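Local coordinates for protein dTDP-4-dehydrorhamnose 3,5-epimerase (Bacillus anthracis str. Ames, PDB 3RYK) that catalyses epimerisation at carbons 3 and 5 of the sugar ring of dTDP-4-dehydrorhamnose, a step in dTDP-L-rhamnose biosynthesis, at residues S74-E78 against A79-R83; F145-V149 against P150-V154. All coordinates share one frame; numbering follows the deposited sequence.

Contact 1 (S74-E78 against A79-R83); sequences SYSAE and AGTIR
Ser-74 faces the far end of the loop's return arm, where its OG lies 4.0 Å from NE of Arg-83, a packing distance. Next along the strand, Tyr-75 leaves the backbone on the side away from the return arm, and its OH is hydrogen-bonded to ND1 of His-151; its carbonyl O is 3.2 Å from Arg-83 NH2. Within the loop, Ser-76 is the residue that Arg-83 hydrogen-bonds. With OG anti to its carbonyl carbon (chi1 -59°), the hydroxyl reaches across and is gripped side-on by two nitrogens: Arg-83 NE donates to Ser-76 OG over 3.1 Å and Arg-83 NH2 to the same oxygen over 3.2 Å. That oxygen lies almost in the guanidinium plane, which helps fix the rotation of the group, while CG2 of Thr-81 sits 3.3 Å above one face, offset toward its rim. At Glu-78 the backbone does the work. Its carbonyl O accepts a short bond from Thr-81 OG1 (2.6 Å), tilted 30° from the carbonyl plane, and a water accepts from Glu-78 N and donates to Thr-81 OG1 (2.7 Å). Arg-83 also touches the bound pyrophosphate and packs on Arg-47 of the second subunit. The loop thus carries the chain from strand 70-76, which pairs with strand 152-158, to strand 82-88, which pairs with strand 141-147 in the other sheet.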
loop_
_atom_site.group_PDB
_atom_site.type_symbol
_atom_site.label_atom_id
_atom_site.label_comp_id
_atom_site.label_asym_id
_atom_site.label_seq_id
_atom_site.Cartn_x
_atom_site.Cartn_y
_atom_site.Cartn_z
ATOM N N SER A 74 -9.323 -2.412 -1.210
ATOM C CA SER A 74 -10.683 -2.849 -0.955
ATOM C C SER A 74 -11.136 -2.413 0.436
ATOM O O SER A 74 -10.526 -2.799 1.427
ATOM C CB SER A 74 -10.751 -4.376 -1.068
ATOM O OG SER A 74 -11.983 -4.893 -0.616
ATOM N N TYR A 75 -12.175 -1.583 0.499
ATOM C CA TYR A 75 -12.747 -1.117 1.760
ATOM C C TYR A 75 -14.107 -1.787 1.910
ATOM O O TYR A 75 -14.910 -1.802 0.944
ATOM C CB TYR A 75 -12.878 0.422 1.869
ATOM C CG TYR A 75 -13.776 0.832 3.034
ATOM C CD1 TYR A 75 -13.319 0.859 4.356
ATOM C CD2 TYR A 75 -15.098 1.172 2.803
ATOM C CE1 TYR A 75 -14.187 1.221 5.421
ATOM C CE2 TYR A 75 -15.964 1.531 3.838
ATOM C CZ TYR A 75 -15.529 1.559 5.130
ATOM O OH TYR A 75 -16.448 1.920 6.101
ATOM N N SER A 76 -14.351 -2.358 3.089
ATOM C CA SER A 76 -15.607 -3.035 3.417
ATOM C C SER A 76 -16.095 -2.455 4.755
ATOM O O SER A 76 -15.467 -2.634 5.807
ATOM C CB SER A 76 -15.420 -4.540 3.517
ATOM O OG SER A 76 -14.937 -5.102 2.310
ATOM N N ALA A 77 -17.207 -1.739 4.714
ATOM C CA ALA A 77 -17.749 -1.115 5.909
ATOM C C ALA A 77 -18.228 -2.084 7.007
ATOM O O ALA A 77 -17.975 -1.855 8.190
ATOM C CB ALA A 77 -18.887 -0.145 5.529
ATOM N N GLU A 78 -18.872 -3.177 6.616
ATOM C CA GLU A 78 -19.414 -4.135 7.572
ATOM C C GLU A 78 -18.631 -5.431 7.698
ATOM O O GLU A 78 -18.107 -5.934 6.705
ATOM C CB GLU A 78 -20.848 -4.498 7.133
ATOM C CG GLU A 78 -21.891 -3.468 7.575
ATOM C CD GLU A 78 -23.186 -3.481 6.765
ATOM O OE1 GLU A 78 -23.323 -2.584 5.905
ATOM O OE2 GLU A 78 -24.037 -4.381 6.934
ATOM N N ALA A 79 -18.545 -5.953 8.926
ATOM C CA ALA A 79 -17.874 -7.232 9.176
ATOM C C ALA A 79 -18.707 -8.287 8.450
ATOM O O ALA A 79 -19.922 -8.126 8.291
ATOM C CB ALA A 79 -17.844 -7.563 10.645
ATOM N N GLY A 80 -18.078 -9.384 8.043
ATOM C CA GLY A 80 -18.795 -10.445 7.338
ATOM C C GLY A 80 -19.054 -10.166 5.865
ATOM O O GLY A 80 -19.993 -10.729 5.261
ATOM N N THR A 81 -18.257 -9.279 5.285
ATOM C CA THR A 81 -18.367 -8.950 3.881
ATOM C C THR A 81 -17.446 -9.930 3.158
ATOM O O THR A 81 -16.285 -10.105 3.537
ATOM C CB THR A 81 -17.906 -7.510 3.580
ATOM O OG1 THR A 81 -18.717 -6.584 4.313
ATOM C CG2 THR A 81 -17.973 -7.193 2.078
ATOM N N ILE A 82 -17.961 -10.613 2.148
ATOM C CA ILE A 82 -17.149 -11.550 1.378
ATOM C C ILE A 82 -16.813 -11.009 -0.003
ATOM O O ILE A 82 -17.703 -10.637 -0.782
ATOM C CB ILE A 82 -17.745 -12.976 1.296
ATOM C CG1 ILE A 82 -17.503 -13.716 2.614
ATOM C CG2 ILE A 82 -17.059 -13.790 0.215
ATOM C CD1 ILE A 82 -17.965 -15.153 2.610
ATOM N N ARG A 83 -15.512 -10.967 -0.276
ATOM C CA ARG A 83 -14.958 -10.500 -1.543
ATOM C C ARG A 83 -14.298 -11.710 -2.234
ATOM O O ARG A 83 -13.233 -12.179 -1.795
ATOM C CB ARG A 83 -13.920 -9.408 -1.301
ATOM C CG ARG A 83 -14.413 -8.171 -0.535
ATOM C CD ARG A 83 -15.523 -7.403 -1.224
ATOM N NE ARG A 83 -15.815 -6.189 -0.465
ATOM C CZ ARG A 83 -16.670 -5.237 -0.827
ATOM N NH1 ARG A 83 -17.365 -5.341 -1.959
ATOM N NH2 ARG A 83 -16.825 -4.169 -0.050
HETATM O O HOH W 1 -19.762 -4.167 3.694
#

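Contact 2 (F145-V149 against P150-V154); sequences FCTLV and PHTIV
The loop linking strand 141-147 to strand 152-158 passes from one beta sheet to the other, and its two arms meet through side chains that point into the space between them. Deepest in, Phe-145 and Val-154 approach from opposite directions: CG2 of Val-154 rests over a face of the Phe-145 ring, 4.1 Å from its centroid and 27° off the normal, a CH-pi contact over the CZ and CE1 side of the ring. Phe-145 reaches it because its CG stands between the backbone N and the carbonyl carbon (chi1 63°). One step nearer the turn, the side chains of Thr-147 and Thr-152 slide past each other in opposite directions, their CG2 atoms touching at 3.8 Å. Their hydroxyls have separate tasks. OG1 of Thr-152 donates to Val-149 O over 2.9 Å, tilted 34° from the carbonyl plane, closing the turn around Pro-150 and His-151; CG2 of Val-149 lies 3.6 Å from the same Thr-152 OG1. OG1 of Thr-147 accepts a hydrogen bond from the backbone N of Thr-81 and also meets a water, 3.0 Å away, that probably donates to Val-149 O. Ile-105 of strand 104-111 packs against Phe-145, Thr-152 and Val-154. Loops that carry the chain between two antiparallel sheets in this way belong to the jelly roll-like topology of this enzyme.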
loop_
_atom_site.group_PDB
_atom_site.type_symbol
_atom_site.label_atom_id
_atom_site.label_comp_id
_atom_site.label_asym_id
_atom_site.label_seq_id
_atom_site.Cartn_x
_atom_site.Cartn_y
_atom_site.Cartn_z
ATOM N N PHE A 145 -11.870 -13.376 0.482
ATOM C CA PHE A 145 -11.752 -13.160 1.920
ATOM C C PHE A 145 -13.048 -12.715 2.599
ATOM O O PHE A 145 -13.994 -12.237 1.941
ATOM C CB PHE A 145 -10.639 -12.152 2.219
ATOM C CG PHE A 145 -10.884 -10.770 1.656
ATOM C CD1 PHE A 145 -11.647 -9.842 2.367
ATOM C CD2 PHE A 145 -10.317 -10.382 0.465
ATOM C CE1 PHE A 145 -11.860 -8.560 1.875
ATOM C CE2 PHE A 145 -10.515 -9.089 -0.034
ATOM C CZ PHE A 145 -11.291 -8.184 0.673
ATOM N N CYS A 146 -13.075 -12.881 3.918
ATOM C CA CYS A 146 -14.211 -12.493 4.763
ATOM C C CYS A 146 -13.680 -11.524 5.802
ATOM O O CYS A 146 -12.749 -11.855 6.546
ATOM C CB CYS A 146 -14.846 -13.708 5.450
ATOM S SG CYS A 146 -16.330 -13.355 6.433
ATOM N N THR A 147 -14.263 -10.333 5.865
ATOM C CA THR A 147 -13.827 -9.327 6.835
ATOM C C THR A 147 -14.338 -9.764 8.201
ATOM O O THR A 147 -15.477 -10.191 8.342
ATOM C CB THR A 147 -14.281 -7.924 6.434
ATOM O OG1 THR A 147 -15.716 -7.864 6.396
ATOM C CG2 THR A 147 -13.724 -7.571 5.035
ATOM N N LEU A 148 -13.506 -9.645 9.231
ATOM C CA LEU A 148 -13.901 -10.087 10.560
ATOM C C LEU A 148 -14.412 -9.000 11.506
ATOM O O LEU A 148 -15.002 -9.307 12.548
ATOM C CB LEU A 148 -12.679 -10.771 11.207
ATOM C CG LEU A 148 -12.029 -11.919 10.418
ATOM C CD1 LEU A 148 -10.873 -12.506 11.314
ATOM C CD2 LEU A 148 -12.992 -13.026 9.990
ATOM N N VAL A 149 -14.186 -7.743 11.156
ATOM C CA VAL A 149 -14.610 -6.610 11.972
ATOM C C VAL A 149 -14.965 -5.476 11.041
ATOM O O VAL A 149 -14.505 -5.469 9.903
ATOM C CB VAL A 149 -13.460 -6.131 12.894
ATOM C CG1 VAL A 149 -13.162 -7.186 13.928
ATOM C CG2 VAL A 149 -12.218 -5.771 12.064
ATOM N N PRO A 150 -15.747 -4.501 11.514
ATOM C CA PRO A 150 -16.098 -3.382 10.630
ATOM C C PRO A 150 -14.888 -2.578 10.174
ATOM O O PRO A 150 -13.796 -2.636 10.784
ATOM C CB PRO A 150 -16.978 -2.481 11.509
ATOM C CG PRO A 150 -17.390 -3.308 12.660
ATOM C CD PRO A 150 -16.441 -4.441 12.809
ATOM N N HIS A 151 -15.104 -1.825 9.109
ATOM C CA HIS A 151 -14.096 -0.955 8.522
ATOM C C HIS A 151 -12.761 -1.637 8.241
ATOM O O HIS A 151 -11.726 -1.198 8.750
ATOM C CB HIS A 151 -13.876 0.280 9.409
ATOM C CG HIS A 151 -15.130 1.044 9.713
ATOM N ND1 HIS A 151 -15.699 1.932 8.823
ATOM C CD2 HIS A 151 -15.907 1.075 10.822
ATOM C CE1 HIS A 151 -16.783 2.462 9.364
ATOM N NE2 HIS A 151 -16.932 1.959 10.577
ATOM N N THR A 152 -12.804 -2.722 7.468
ATOM C CA THR A 152 -11.613 -3.463 7.082
ATOM C C THR A 152 -11.154 -2.988 5.707
ATOM O O THR A 152 -11.963 -2.850 4.747
ATOM C CB THR A 152 -11.823 -4.990 7.148
ATOM O OG1 THR A 152 -11.942 -5.385 8.524
ATOM C CG2 THR A 152 -10.673 -5.763 6.521
ATOM N N ILE A 153 -9.851 -2.717 5.628
ATOM C CA ILE A 153 -9.189 -2.250 4.414
ATOM C C ILE A 153 -8.095 -3.241 4.009
ATOM O O ILE A 153 -7.136 -3.487 4.771
ATOM C CB ILE A 153 -8.547 -0.863 4.623
ATOM C CG1 ILE A 153 -9.576 0.157 5.110
ATOM C CG2 ILE A 153 -7.884 -0.373 3.334
ATOM C CD1 ILE A 153 -8.982 1.532 5.427
ATOM N N VAL A 154 -8.241 -3.795 2.811
ATOM C CA VAL A 154 -7.310 -4.755 2.266
ATOM C C VAL A 154 -6.631 -4.136 1.055
ATOM O O VAL A 154 -7.261 -3.460 0.233
ATOM C CB VAL A 154 -8.032 -6.035 1.821
ATOM C CG1 VAL A 154 -7.043 -7.045 1.269
ATOM C CG2 VAL A 154 -8.820 -6.630 2.966
HETATM O O HOH W 2 -15.237 -4.972 7.012
#

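How the contacts relate
Contacts 1 and 2 are neighbouring loops, their centres about 5 Å apart, and both connect the same two sheets: strands 70-76 and 152-158 are neighbours in one, 82-88 and 141-147 in the other. Ser-74 N to Val-154 O and Gly-80 N to Thr-147 O, each 2.7 Å, are probable hydrogen bonds tying the loops together. Each has a threonine hydroxyl bonded to a carbonyl three residues earlier. Both are partly buried, with Glu-78 exposed at the bend of contact 1 and Pro-150 and His-151 at that of contact 2. Their inner ends differ: contact 1 is polar there, its arginine beside pyrophosphate and the second subunit, whereas contact 2 ends in an aromatic and aliphatic pair, with the side chain of Phe-145 about 9 Å from that ligand.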